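Peptidase M16 inactive domain family protein (Pseudomonas fluorescens, PDB 3GWB) is of unproven function but belongs to the M16 peptidase family, with hydrolase and metal-binding activity possible but not demonstrated. Local coordinates at residues A[32-36]-A[201-205]; A[82-86]-A[98-102]; A[151-155]-A[251-255]; A[158-164]-A[230-236]; A[190-196]-A[221-227]. All coordinates share one frame; numbering follows the deposited sequence.

From the N terminus, contact 1 opens at 32-36 and closes at 201-205, joining neighbouring strands of the six-stranded sheet. Contact 2 is nested within it. It closes the hairpin of strands 85-90 and 95-102 in the same sheet, and the two contacts touch. Contact 3 opens at 151-155 and closes at 251-255, crossing contact 1 along the chain. It sets helix 147-160 on the second, five-stranded sheet. Contact 4 starts at the end of that helix and is nested in contact 3. Contact 5 is nested in contact 4 and also crosses contact 1. Contacts 4 and 5 pin the connection that leads from helix 207-220 to strand 239-244.

Contact 1 of 5, residues A[32-36]-A[201-205]; sequences ELPMF and LVGDL
Leu205 lays its CD1 methyl over one face of the Phe36 ring. This is a CH-pi contact, 4.2 Å from that methyl to the ring centroid and 26° off the ring normal. The two side chains cross obliquely. Leu201 meets the ring differently: it runs alongside Phe36, pointing the same way, and its CD2 lies 3.8 Å from Phe36 CD1. Phe36 CG sits between its backbone N and carbonyl carbon (chi1 72°), which brings the ring to both leucines. Arg108 of helix 105-120 touches Phe36 and Leu205 as well.

Phe36 and Gly203 form an antiparallel non-hydrogen-bonded pair between strands 35-42 and 197-203 of the six-stranded sheet. Phe36 CB comes to 3.7 Å from Gly203 CA, which carries no side chain. Next to this pair, Asp204 N gives Met35 O a nearly straight hydrogen bond of 2.9 Å (175° at the hydrogen). Inverse gamma turns centred on Pro34 and Asp204 bend the chain here. Asp204 CB packs 3.1 Å from Leu33 O.

The Asp204 carboxylate sits beside Pro34, with OD2 3.7 Å from Pro34 CA. OD1 forms a salt bridge with Arg31, and OD2 is hydrogen-bonded to Ser103. The chemistry therefore combines an apolar ring contact and, close by, a carboxylate with a partner at each oxygen. Those partners would probably stabilise its negative charge.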
# COMPACT_ATOMS: atom_id res chain seq x y z
N GLU A 32 -26.42 -2.00 -11.34
CA GLU A 32 -25.89 -0.75 -11.90
C GLU A 32 -24.65 -0.91 -12.78
O GLU A 32 -24.56 -0.32 -13.85
CB GLU A 32 -25.60 0.25 -10.78
CG GLU A 32 -24.78 -0.30 -9.61
CD GLU A 32 -25.63 -1.02 -8.56
OE1 GLU A 32 -25.06 -1.39 -7.50
OE2 GLU A 32 -26.85 -1.21 -8.77
N LEU A 33 -23.69 -1.71 -12.31
CA LEU A 33 -22.45 -1.94 -13.05
C LEU A 33 -22.32 -3.39 -13.50
O LEU A 33 -22.75 -4.31 -12.79
CB LEU A 33 -21.25 -1.60 -12.16
CG LEU A 33 -21.22 -0.15 -11.66
CD1 LEU A 33 -20.25 -0.02 -10.49
CD2 LEU A 33 -20.84 0.76 -12.82
N PRO A 34 -21.72 -3.62 -14.68
CA PRO A 34 -21.53 -4.96 -15.25
C PRO A 34 -20.37 -5.72 -14.60
O PRO A 34 -19.44 -6.17 -15.27
CB PRO A 34 -21.27 -4.66 -16.72
CG PRO A 34 -20.44 -3.40 -16.63
CD PRO A 34 -21.20 -2.58 -15.59
N MSE A 35 -20.44 -5.86 -13.29
CA MSE A 35 -19.39 -6.55 -12.55
C MSE A 35 -19.92 -7.03 -11.22
O MSE A 35 -21.05 -6.73 -10.85
CB MSE A 35 -18.19 -5.62 -12.34
CG MSE A 35 -18.54 -4.20 -11.93
SE MSE A 35 -17.11 -3.06 -11.97
CE MSE A 35 -16.16 -3.75 -13.36
N PHE A 36 -19.11 -7.79 -10.49
CA PHE A 36 -19.55 -8.27 -9.19
C PHE A 36 -18.35 -8.57 -8.32
O PHE A 36 -17.22 -8.70 -8.81
CB PHE A 36 -20.42 -9.52 -9.35
CG PHE A 36 -19.66 -10.75 -9.76
CD1 PHE A 36 -19.10 -11.59 -8.80
CD2 PHE A 36 -19.48 -11.06 -11.10
CE1 PHE A 36 -18.37 -12.72 -9.18
CE2 PHE A 36 -18.75 -12.19 -11.50
CZ PHE A 36 -18.20 -13.02 -10.53
N LEU A 201 -21.54 -12.47 -1.98
CA LEU A 201 -21.59 -12.07 -3.38
C LEU A 201 -22.41 -10.81 -3.59
O LEU A 201 -23.53 -10.71 -3.09
CB LEU A 201 -22.22 -13.19 -4.22
CG LEU A 201 -21.38 -14.30 -4.84
CD1 LEU A 201 -22.31 -15.38 -5.40
CD2 LEU A 201 -20.51 -13.71 -5.96
N VAL A 202 -21.87 -9.86 -4.35
CA VAL A 202 -22.59 -8.63 -4.64
C VAL A 202 -22.33 -8.17 -6.07
O VAL A 202 -21.17 -8.03 -6.48
CB VAL A 202 -22.18 -7.49 -3.69
CG1 VAL A 202 -22.99 -6.25 -4.03
CG2 VAL A 202 -22.39 -7.88 -2.24
N GLY A 203 -23.39 -7.91 -6.82
CA GLY A 203 -23.19 -7.43 -8.17
C GLY A 203 -24.24 -7.72 -9.22
O GLY A 203 -25.38 -8.05 -8.91
N ASP A 204 -23.82 -7.60 -10.47
CA ASP A 204 -24.68 -7.81 -11.62
C ASP A 204 -24.94 -9.29 -11.88
O ASP A 204 -24.48 -9.85 -12.87
CB ASP A 204 -24.03 -7.14 -12.84
CG ASP A 204 -24.89 -7.24 -14.08
OD1 ASP A 204 -26.13 -7.21 -13.95
OD2 ASP A 204 -24.31 -7.33 -15.19
N LEU A 205 -25.69 -9.91 -10.98
CA LEU A 205 -26.00 -11.33 -11.09
C LEU A 205 -27.44 -11.57 -10.65
O LEU A 205 -27.97 -10.83 -9.83
CB LEU A 205 -25.09 -12.15 -10.18
CG LEU A 205 -23.56 -12.10 -10.31
CD1 LEU A 205 -22.91 -12.69 -9.04
CD2 LEU A 205 -23.14 -12.87 -11.55

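Contact 2 of 5, residues A[82-86]-A[98-102]; sequences LGADF and SLRSL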
# COMPACT_ATOMS: atom_id res chain seq x y z
N LEU A 82 -8.48 -11.48 -17.93
CA LEU A 82 -9.93 -11.59 -17.86
C LEU A 82 -10.58 -10.34 -17.26
O LEU A 82 -11.81 -10.25 -17.17
CB LEU A 82 -10.31 -12.82 -17.03
CG LEU A 82 -9.88 -14.16 -17.63
CD1 LEU A 82 -10.13 -15.30 -16.64
CD2 LEU A 82 -10.64 -14.40 -18.93
N GLY A 83 -9.75 -9.40 -16.85
CA GLY A 83 -10.25 -8.17 -16.27
C GLY A 83 -10.67 -8.35 -14.82
O GLY A 83 -11.45 -7.55 -14.29
N ALA A 84 -10.15 -9.39 -14.18
CA ALA A 84 -10.48 -9.69 -12.79
C ALA A 84 -9.32 -9.46 -11.84
O ALA A 84 -8.15 -9.61 -12.21
CB ALA A 84 -10.97 -11.14 -12.68
N ASP A 85 -9.64 -9.13 -10.59
CA ASP A 85 -8.62 -8.92 -9.58
C ASP A 85 -8.78 -9.89 -8.41
O ASP A 85 -9.88 -10.11 -7.93
CB ASP A 85 -8.66 -7.48 -9.06
CG ASP A 85 -7.59 -7.21 -8.01
OD1 ASP A 85 -7.94 -7.17 -6.81
OD2 ASP A 85 -6.40 -7.06 -8.38
N PHE A 86 -7.66 -10.45 -7.96
CA PHE A 86 -7.67 -11.40 -6.86
C PHE A 86 -7.20 -10.68 -5.61
O PHE A 86 -6.28 -9.86 -5.67
CB PHE A 86 -6.72 -12.58 -7.16
CG PHE A 86 -6.56 -13.55 -6.02
CD1 PHE A 86 -7.57 -14.45 -5.69
CD2 PHE A 86 -5.39 -13.54 -5.25
CE1 PHE A 86 -7.43 -15.34 -4.62
CE2 PHE A 86 -5.24 -14.42 -4.17
CZ PHE A 86 -6.26 -15.32 -3.85
N SER A 98 -10.65 -13.04 -2.20
CA SER A 98 -11.67 -12.29 -2.92
C SER A 98 -11.40 -12.18 -4.41
O SER A 98 -10.26 -12.29 -4.87
CB SER A 98 -11.81 -10.88 -2.33
OG SER A 98 -10.61 -10.13 -2.46
N LEU A 99 -12.47 -11.94 -5.16
CA LEU A 99 -12.39 -11.79 -6.61
C LEU A 99 -13.37 -10.73 -7.09
O LEU A 99 -14.55 -10.76 -6.76
CB LEU A 99 -12.75 -13.11 -7.29
CG LEU A 99 -12.78 -13.08 -8.82
CD1 LEU A 99 -11.37 -13.19 -9.35
CD2 LEU A 99 -13.61 -14.24 -9.34
N ARG A 100 -12.87 -9.77 -7.86
CA ARG A 100 -13.74 -8.76 -8.45
C ARG A 100 -13.64 -9.14 -9.92
O ARG A 100 -12.54 -9.34 -10.43
CB ARG A 100 -13.22 -7.35 -8.20
CG ARG A 100 -14.03 -6.29 -8.94
CD ARG A 100 -13.97 -4.89 -8.30
NE ARG A 100 -12.61 -4.35 -8.20
CZ ARG A 100 -11.76 -4.62 -7.22
NH1 ARG A 100 -12.11 -5.45 -6.24
NH2 ARG A 100 -10.55 -4.07 -7.22
N SER A 101 -14.77 -9.25 -10.59
CA SER A 101 -14.76 -9.67 -11.99
C SER A 101 -15.89 -9.06 -12.82
O SER A 101 -16.93 -8.69 -12.28
CB SER A 101 -14.86 -11.20 -12.04
OG SER A 101 -15.15 -11.70 -13.34
N LEU A 102 -15.65 -8.94 -14.12
CA LEU A 102 -16.68 -8.44 -15.01
C LEU A 102 -17.75 -9.52 -14.93
O LEU A 102 -17.44 -10.69 -14.71
CB LEU A 102 -16.14 -8.34 -16.44
CG LEU A 102 -15.15 -7.20 -16.69
CD1 LEU A 102 -14.54 -7.33 -18.07
CD2 LEU A 102 -15.87 -5.87 -16.55
O HOH W 1 -13.22 -10.29 -14.95
O HOH W 2 -10.65 -9.00 -5.12
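Asp85 and Arg100 face each other as an antiparallel hydrogen-bonded pair and carry much of the contact. Asp85 N bonds to Arg100 O at 2.9 Å, and Arg100 N returns the bond to Asp85 O at 3.0 Å. The two side chains leave on the same face of the sheet. Both start out with CG opposite the backbone N (chi1 -180° for Asp85), and the arginine chain then bends at chi3. Asp85 OD1 ends 4.1 Å from Arg100 NH2, too far for a salt bridge. The carboxylate and guanidinium planes are 39° apart and the oxygen lies well out of the guanidinium plane, so the charges probably attract without a directed N-H.

Ser98 is the third main participant. Its carbonyl O lies 3.5 Å from Phe86 CD1, obliquely to the ring. Its OG shares a water with Asp85 O; the water is 2.9 Å from Ser98 OG and donates to Asp85 O. On the other face, that of Phe86 and Leu99, Ala84 CB touches Leu99 CD1 at 3.9 Å. Leu99 also reaches Leu112 and Phe115 of helix 105-120.

A second water accepts from Leu102 N and donates to Leu82 O at 2.6 Å. It bridges the two segments beyond the last strand pair. Gly83 lies here, with positive phi, and closes helix 72-80 in a Schellman motif. The contact belongs to the beta hairpin of strands 85-90 and 95-102, at one edge of the six-stranded sheet within this chain.

Contact 3 of 5, residues A[151-155]-A[251-255]; sequences ASLEL and SLMLA
Met253, a selenomethionine, lays its side chain from strand 249-257 against helix 147-160, where Ala151, Ser152 and Leu155 receive it. This is helix-on-sheet packing. The helix lies on one face of the five-stranded sheet, with the axes of the two short segments 9.3 Å apart and 23° from parallel.

The main bump is the selenium. It settles on Ala151 and Ser152, 3.8 Å from Ala151 CB and 3.5 Å from Ser152 N. The small side chains there let it come close to the helix backbone. The chain bends at its last torsion (chi3 73°). Its CE methyl therefore lies between Ser152 and Leu155, at 4.0 Å from Leu155 CD2.

Leu155, one turn after Ala151, is the answering bump from the helix. Its first torsion, at -179°, turns the branch away from its own N and carries it toward the strand. It fills the dip between Met253 and the small Ala255. Ser251 forms the other end of the surface and comes near Ala151.

Side chains alternate along the strand. Ser251, Met253 and Ala255 point to the helix, while Leu252 and Leu254 point away. On that far face Leu254 touches helix 323-340. Strand neighbours complete the bed under the helix: Met313 touches Leu155, Met253 and Ala255, and Val416 touches Ala151 and Leu155. At the tightest carbon-carbon contact across the pair, Leu155 CD2 lies 3.6 Å from Met253 CB, and the same methyl is 3.8 Å from Ala255 CB.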
# COMPACT_ATOMS: atom_id res chain seq x y z
N ALA A 151 5.68 -1.72 20.58
CA ALA A 151 4.77 -1.44 21.69
C ALA A 151 3.48 -2.23 21.48
O ALA A 151 2.90 -2.75 22.42
CB ALA A 151 4.48 0.05 21.75
N SER A 152 3.03 -2.30 20.23
CA SER A 152 1.81 -3.02 19.90
C SER A 152 1.92 -4.51 20.23
O SER A 152 1.04 -5.07 20.88
CB SER A 152 1.48 -2.84 18.42
OG SER A 152 0.26 -3.48 18.10
N LEU A 153 3.00 -5.15 19.78
CA LEU A 153 3.20 -6.58 20.05
C LEU A 153 3.17 -6.86 21.54
O LEU A 153 2.53 -7.81 21.99
CB LEU A 153 4.54 -7.06 19.47
CG LEU A 153 4.69 -7.00 17.94
CD1 LEU A 153 6.03 -7.60 17.55
CD2 LEU A 153 3.55 -7.77 17.28
N GLU A 154 3.87 -6.03 22.31
CA GLU A 154 3.92 -6.18 23.77
C GLU A 154 2.56 -5.92 24.40
O GLU A 154 2.15 -6.62 25.32
CB GLU A 154 4.96 -5.22 24.36
CG GLU A 154 4.98 -5.13 25.89
CD GLU A 154 5.33 -6.44 26.56
OE1 GLU A 154 6.06 -7.25 25.96
OE2 GLU A 154 4.88 -6.66 27.71
N LEU A 155 1.85 -4.91 23.89
CA LEU A 155 0.54 -4.57 24.43
C LEU A 155 -0.44 -5.72 24.23
O LEU A 155 -1.22 -6.04 25.13
CB LEU A 155 0.00 -3.30 23.75
CG LEU A 155 -1.37 -2.79 24.21
CD1 LEU A 155 -1.38 -2.62 25.72
CD2 LEU A 155 -1.68 -1.46 23.53
N SER A 251 6.21 6.59 21.45
CA SER A 251 4.96 5.96 21.07
C SER A 251 4.18 5.58 22.31
O SER A 251 4.71 4.91 23.20
CB SER A 251 5.24 4.72 20.22
OG SER A 251 4.11 3.86 20.21
N LEU A 252 2.92 6.01 22.37
CA LEU A 252 2.05 5.74 23.51
C LEU A 252 0.85 4.90 23.08
O LEU A 252 0.16 5.24 22.12
CB LEU A 252 1.54 7.05 24.11
CG LEU A 252 2.53 8.06 24.68
CD1 LEU A 252 1.80 9.37 24.96
CD2 LEU A 252 3.16 7.50 25.96
N MSE A 253 0.59 3.82 23.81
CA MSE A 253 -0.54 2.97 23.50
C MSE A 253 -1.26 2.57 24.79
O MSE A 253 -0.63 2.13 25.75
CB MSE A 253 -0.08 1.71 22.77
CG MSE A 253 0.68 1.97 21.49
SE MSE A 253 0.91 0.44 20.58
CE MSE A 253 -0.73 0.17 19.99
N LEU A 254 -2.57 2.76 24.80
CA LEU A 254 -3.38 2.41 25.96
C LEU A 254 -4.45 1.47 25.45
O LEU A 254 -4.93 1.62 24.33
CB LEU A 254 -4.05 3.65 26.57
CG LEU A 254 -3.15 4.79 27.04
CD1 LEU A 254 -2.66 5.58 25.84
CD2 LEU A 254 -3.94 5.70 27.97
N ALA A 255 -4.83 0.49 26.26
CA ALA A 255 -5.83 -0.47 25.82
C ALA A 255 -6.38 -1.32 26.95
O ALA A 255 -5.84 -1.36 28.05
CB ALA A 255 -5.23 -1.38 24.74

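Contact 4 of 5, residues A[158-164]-A[230-236]; sequences RLYGTHP and IEQPAEP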
# COMPACT_ATOMS: atom_id res chain seq x y z
N ARG A 158 0.26 -8.44 26.90
CA ARG A 158 -0.24 -8.11 28.23
C ARG A 158 -1.76 -8.21 28.30
O ARG A 158 -2.32 -8.61 29.31
CB ARG A 158 0.21 -6.69 28.61
CG ARG A 158 1.69 -6.57 28.97
CD ARG A 158 2.15 -5.13 28.90
NE ARG A 158 3.56 -4.99 29.29
CZ ARG A 158 3.98 -4.85 30.54
NH1 ARG A 158 3.10 -4.83 31.53
NH2 ARG A 158 5.27 -4.75 30.80
N LEU A 159 -2.41 -7.85 27.20
CA LEU A 159 -3.86 -7.86 27.11
C LEU A 159 -4.48 -9.26 27.05
O LEU A 159 -5.47 -9.54 27.73
CB LEU A 159 -4.29 -7.08 25.87
CG LEU A 159 -5.36 -5.99 25.96
CD1 LEU A 159 -4.88 -4.87 26.87
CD2 LEU A 159 -5.65 -5.43 24.57
N TYR A 160 -3.90 -10.13 26.23
CA TYR A 160 -4.43 -11.48 26.03
C TYR A 160 -3.68 -12.67 26.65
O TYR A 160 -4.18 -13.79 26.63
CB TYR A 160 -4.59 -11.73 24.53
CG TYR A 160 -5.69 -10.92 23.91
CD1 TYR A 160 -7.02 -11.32 24.01
CD2 TYR A 160 -5.42 -9.74 23.22
CE1 TYR A 160 -8.05 -10.58 23.44
CE2 TYR A 160 -6.45 -8.98 22.64
CZ TYR A 160 -7.77 -9.42 22.76
OH TYR A 160 -8.80 -8.70 22.20
N GLY A 161 -2.48 -12.44 27.19
CA GLY A 161 -1.74 -13.54 27.79
C GLY A 161 -1.55 -14.76 26.90
O GLY A 161 -0.87 -14.67 25.87
N THR A 162 -2.14 -15.89 27.27
CA THR A 162 -2.00 -17.11 26.48
C THR A 162 -3.12 -17.31 25.47
O THR A 162 -3.17 -18.33 24.77
CB THR A 162 -1.93 -18.37 27.38
OG1 THR A 162 -3.03 -18.35 28.31
CG2 THR A 162 -0.63 -18.41 28.14
N HIS A 163 -4.03 -16.34 25.40
CA HIS A 163 -5.15 -16.41 24.48
C HIS A 163 -4.63 -16.36 23.04
O HIS A 163 -3.65 -15.67 22.75
CB HIS A 163 -6.08 -15.23 24.73
CG HIS A 163 -7.31 -15.25 23.88
ND1 HIS A 163 -8.45 -15.93 24.25
CD2 HIS A 163 -7.56 -14.70 22.67
CE1 HIS A 163 -9.36 -15.80 23.30
NE2 HIS A 163 -8.85 -15.05 22.33
N PRO A 164 -5.28 -17.09 22.12
CA PRO A 164 -4.88 -17.14 20.70
C PRO A 164 -4.73 -15.79 19.99
O PRO A 164 -4.08 -15.71 18.95
CB PRO A 164 -5.96 -18.02 20.07
CG PRO A 164 -6.25 -18.99 21.17
CD PRO A 164 -6.33 -18.09 22.39
N ILE A 230 -13.34 -19.69 19.18
CA ILE A 230 -12.35 -19.43 20.21
C ILE A 230 -13.03 -18.94 21.48
O ILE A 230 -14.05 -18.24 21.43
CB ILE A 230 -11.31 -18.38 19.72
CG1 ILE A 230 -10.28 -19.06 18.80
CG2 ILE A 230 -10.56 -17.76 20.90
CD1 ILE A 230 -10.87 -19.69 17.55
N GLU A 231 -12.49 -19.33 22.63
CA GLU A 231 -13.06 -18.94 23.91
C GLU A 231 -12.77 -17.48 24.22
O GLU A 231 -11.95 -16.85 23.56
CB GLU A 231 -12.51 -19.84 25.02
CG GLU A 231 -12.72 -21.32 24.74
CD GLU A 231 -12.59 -22.18 25.98
OE1 GLU A 231 -11.53 -22.11 26.65
OE2 GLU A 231 -13.54 -22.93 26.29
N GLN A 232 -13.45 -16.95 25.23
CA GLN A 232 -13.27 -15.56 25.64
C GLN A 232 -12.02 -15.40 26.50
O GLN A 232 -11.72 -16.26 27.32
CB GLN A 232 -14.49 -15.08 26.42
CG GLN A 232 -15.73 -14.88 25.57
CD GLN A 232 -15.65 -13.63 24.72
OE1 GLN A 232 -14.59 -13.29 24.18
NE2 GLN A 232 -16.77 -12.93 24.59
N PRO A 233 -11.29 -14.29 26.33
CA PRO A 233 -10.08 -14.03 27.11
C PRO A 233 -10.42 -13.63 28.53
O PRO A 233 -11.56 -13.26 28.82
CB PRO A 233 -9.42 -12.89 26.34
CG PRO A 233 -10.60 -12.09 25.89
CD PRO A 233 -11.56 -13.18 25.39
N ALA A 234 -9.44 -13.71 29.42
CA ALA A 234 -9.66 -13.32 30.81
C ALA A 234 -9.35 -11.83 30.91
O ALA A 234 -8.54 -11.31 30.14
CB ALA A 234 -8.73 -14.10 31.72
N GLU A 235 -10.00 -11.16 31.85
CA GLU A 235 -9.77 -9.73 32.06
C GLU A 235 -8.36 -9.54 32.59
O GLU A 235 -8.04 -9.98 33.69
CB GLU A 235 -10.77 -9.18 33.08
CG GLU A 235 -12.18 -9.01 32.57
CD GLU A 235 -12.32 -7.81 31.66
OE1 GLU A 235 -11.61 -7.74 30.64
OE2 GLU A 235 -13.15 -6.92 31.98
N PRO A 236 -7.48 -8.88 31.82
CA PRO A 236 -6.11 -8.66 32.29
C PRO A 236 -6.06 -7.59 33.38
O PRO A 236 -6.93 -6.73 33.44
CB PRO A 236 -5.40 -8.21 31.02
CG PRO A 236 -6.46 -7.39 30.35
CD PRO A 236 -7.69 -8.26 30.50
O HOH W 3 -6.15 -11.93 29.08
O HOH W 4 -6.76 -14.57 28.46
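Pro233 touches two rings of the facing segment, His163 and Tyr160, in different ways. Its CB sits over one face of the His163 ring, 4.1 Å from the centroid and 22° off the normal, as a CH-pi contact. The same CB meets the Tyr160 ring at its edge, 3.7 Å from Tyr160 CD1. Tyr160 and Pro233 lie side by side, pointing the same way. Pro164 CD lies over the opposite face of the imidazole, toward its rim. Ile230 packs next to His163 and brings its CG2 to 4.5 Å from Pro164 CG.

Further along, Pro236 rests on the last turn of helix 147-160, with its CG 3.5 Å from Leu159 O. Between these proline contacts two waters join the backbones. One donates to both Leu159 O (2.8 Å) and Ala234 O (2.7 Å). The other accepts from Ala234 N and donates to Tyr160 O.

The next shell helps to place the rings and the loop. His163 is placed by a type II' turn from Tyr160 to His163, closed by His163 N to Tyr160 O at 2.8 Å. A chi1 of -176° then extends the imidazole across to Pro233. Tyr160 OH and Gln232 OE1 are both tied to the backbone of Arg309. Leu257 of strand 249-257 touches Tyr160, Pro233 and Pro236.

The C-terminal end of helix 147-160 and the type II' turn after it thus pack on the proline-bearing connection that leads into strand 239-244 of the five-stranded sheet.

Contact 5 of 5, residues A[190-196]-A[221-227]; sequences KAYAAGN and LPKGPAL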
# COMPACT_ATOMS: atom_id res chain seq x y z
N LYS A 190 -7.98 -28.31 6.72
CA LYS A 190 -8.78 -28.10 7.92
C LYS A 190 -9.48 -26.74 7.99
O LYS A 190 -10.68 -26.65 8.25
CB LYS A 190 -7.88 -28.25 9.16
CG LYS A 190 -8.54 -27.86 10.47
CD LYS A 190 -7.65 -28.21 11.68
CE LYS A 190 -6.41 -27.33 11.76
NZ LYS A 190 -6.79 -25.90 11.99
N ALA A 191 -8.71 -25.67 7.76
CA ALA A 191 -9.23 -24.31 7.86
C ALA A 191 -9.93 -23.77 6.62
O ALA A 191 -10.76 -22.86 6.72
CB ALA A 191 -8.11 -23.37 8.29
N TYR A 192 -9.60 -24.30 5.45
CA TYR A 192 -10.25 -23.82 4.25
C TYR A 192 -11.37 -24.74 3.78
O TYR A 192 -11.84 -24.66 2.65
CB TYR A 192 -9.21 -23.60 3.14
CG TYR A 192 -8.41 -22.32 3.35
CD1 TYR A 192 -7.47 -22.23 4.39
CD2 TYR A 192 -8.63 -21.20 2.56
CE1 TYR A 192 -6.78 -21.05 4.63
CE2 TYR A 192 -7.93 -20.00 2.80
CZ TYR A 192 -7.02 -19.94 3.84
OH TYR A 192 -6.34 -18.77 4.08
N ALA A 193 -11.80 -25.63 4.68
CA ALA A 193 -12.88 -26.56 4.37
C ALA A 193 -14.16 -25.75 4.10
O ALA A 193 -14.39 -24.71 4.71
CB ALA A 193 -13.09 -27.53 5.54
N ALA A 194 -14.98 -26.24 3.18
CA ALA A 194 -16.22 -25.57 2.81
C ALA A 194 -17.13 -25.26 3.99
O ALA A 194 -17.78 -24.21 4.02
CB ALA A 194 -16.96 -26.42 1.78
N GLY A 195 -17.20 -26.16 4.96
CA GLY A 195 -18.05 -25.91 6.12
C GLY A 195 -17.53 -24.79 7.00
O GLY A 195 -18.24 -24.33 7.90
N ASN A 196 -16.31 -24.33 6.74
CA ASN A 196 -15.67 -23.28 7.53
C ASN A 196 -15.60 -21.93 6.81
O ASN A 196 -14.87 -21.03 7.23
CB ASN A 196 -14.24 -23.73 7.90
CG ASN A 196 -13.66 -22.95 9.07
OD1 ASN A 196 -14.30 -22.82 10.11
ND2 ASN A 196 -12.44 -22.45 8.90
N LEU A 221 -13.69 -26.33 -2.78
CA LEU A 221 -12.96 -26.27 -1.51
C LEU A 221 -12.84 -27.64 -0.88
O LEU A 221 -13.57 -28.56 -1.22
CB LEU A 221 -13.69 -25.35 -0.51
CG LEU A 221 -13.81 -23.86 -0.85
CD1 LEU A 221 -14.67 -23.14 0.20
CD2 LEU A 221 -12.43 -23.26 -0.91
N PRO A 222 -11.88 -27.81 0.04
CA PRO A 222 -11.74 -29.12 0.68
C PRO A 222 -13.04 -29.33 1.48
O PRO A 222 -13.65 -28.36 1.93
CB PRO A 222 -10.54 -28.93 1.60
CG PRO A 222 -9.73 -27.85 0.91
CD PRO A 222 -10.79 -26.90 0.44
N LYS A 223 -13.46 -30.58 1.63
CA LYS A 223 -14.68 -30.88 2.39
C LYS A 223 -14.33 -30.97 3.86
O LYS A 223 -13.30 -31.53 4.23
CB LYS A 223 -15.28 -32.21 1.94
CG LYS A 223 -16.34 -32.11 0.85
CD LYS A 223 -15.79 -31.65 -0.46
CE LYS A 223 -16.91 -31.51 -1.48
NZ LYS A 223 -16.41 -30.92 -2.74
N GLY A 224 -15.20 -30.43 4.71
CA GLY A 224 -14.93 -30.47 6.14
C GLY A 224 -15.84 -29.56 6.94
O GLY A 224 -16.46 -28.66 6.37
N PRO A 225 -15.93 -29.74 8.26
CA PRO A 225 -16.80 -28.89 9.07
C PRO A 225 -16.16 -27.57 9.49
O PRO A 225 -14.98 -27.33 9.24
CB PRO A 225 -17.11 -29.78 10.26
CG PRO A 225 -15.78 -30.45 10.48
CD PRO A 225 -15.35 -30.82 9.07
N ALA A 226 -16.96 -26.73 10.13
CA ALA A 226 -16.49 -25.45 10.63
C ALA A 226 -15.65 -25.75 11.87
O ALA A 226 -15.91 -26.72 12.58
CB ALA A 226 -17.66 -24.58 11.01
N LEU A 227 -14.64 -24.92 12.11
CA LEU A 227 -13.79 -25.10 13.28
C LEU A 227 -14.53 -24.52 14.48
O LEU A 227 -15.41 -23.68 14.31
CB LEU A 227 -12.45 -24.39 13.08
CG LEU A 227 -11.61 -24.92 11.92
CD1 LEU A 227 -10.30 -24.16 11.85
CD2 LEU A 227 -11.36 -26.42 12.09
O HOH W 5 -12.52 -28.33 9.25
O HOH W 6 -15.79 -21.15 12.21
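This is a loop-to-loop contact, held by backbone and amide hydrogen bonds and by packing. It joins the turn after helix 181-191 to the loop after helix 207-220. Ala194 N bonds to Pro222 O at 2.8 Å. A weak bond runs from Gly195 N to Gly224 O, at 3.0 Å. Leu221 CD1 packs 3.9 Å from Ala194 CA. Ala193 CB packs 3.5 Å from Gly224 CA, a close approach between two small residues.

Asn196 works with both ends of its amide. Its chi1 of -161° sends the amide toward Leu227. OD1 accepts from Leu227 N at 2.9 Å in a straight bond (172° at the hydrogen), although the donor stands above the carbonyl plane, 53° out of it. ND2 turns back to Ala191 O at 2.8 Å and also bonds to Ala43 O. These bonds hold the amide against rotation.

Leu227 then crosses Lys190 at about a right angle. Its CD2 lies 3.6 Å from Lys190 CG, on the aliphatic part of the lysine. A water donates to Lys190 O and to Pro225 O, and bridges the segments beside them.

Tyr192 stacks on His188 of helix 181-191 and is hydrogen-bonded through OH to Asn60 of helix 55-62. The contact thus lies at the end of helix 181-191, just before strand 197-203 enters the six-stranded sheet and just past the end of helix 207-220.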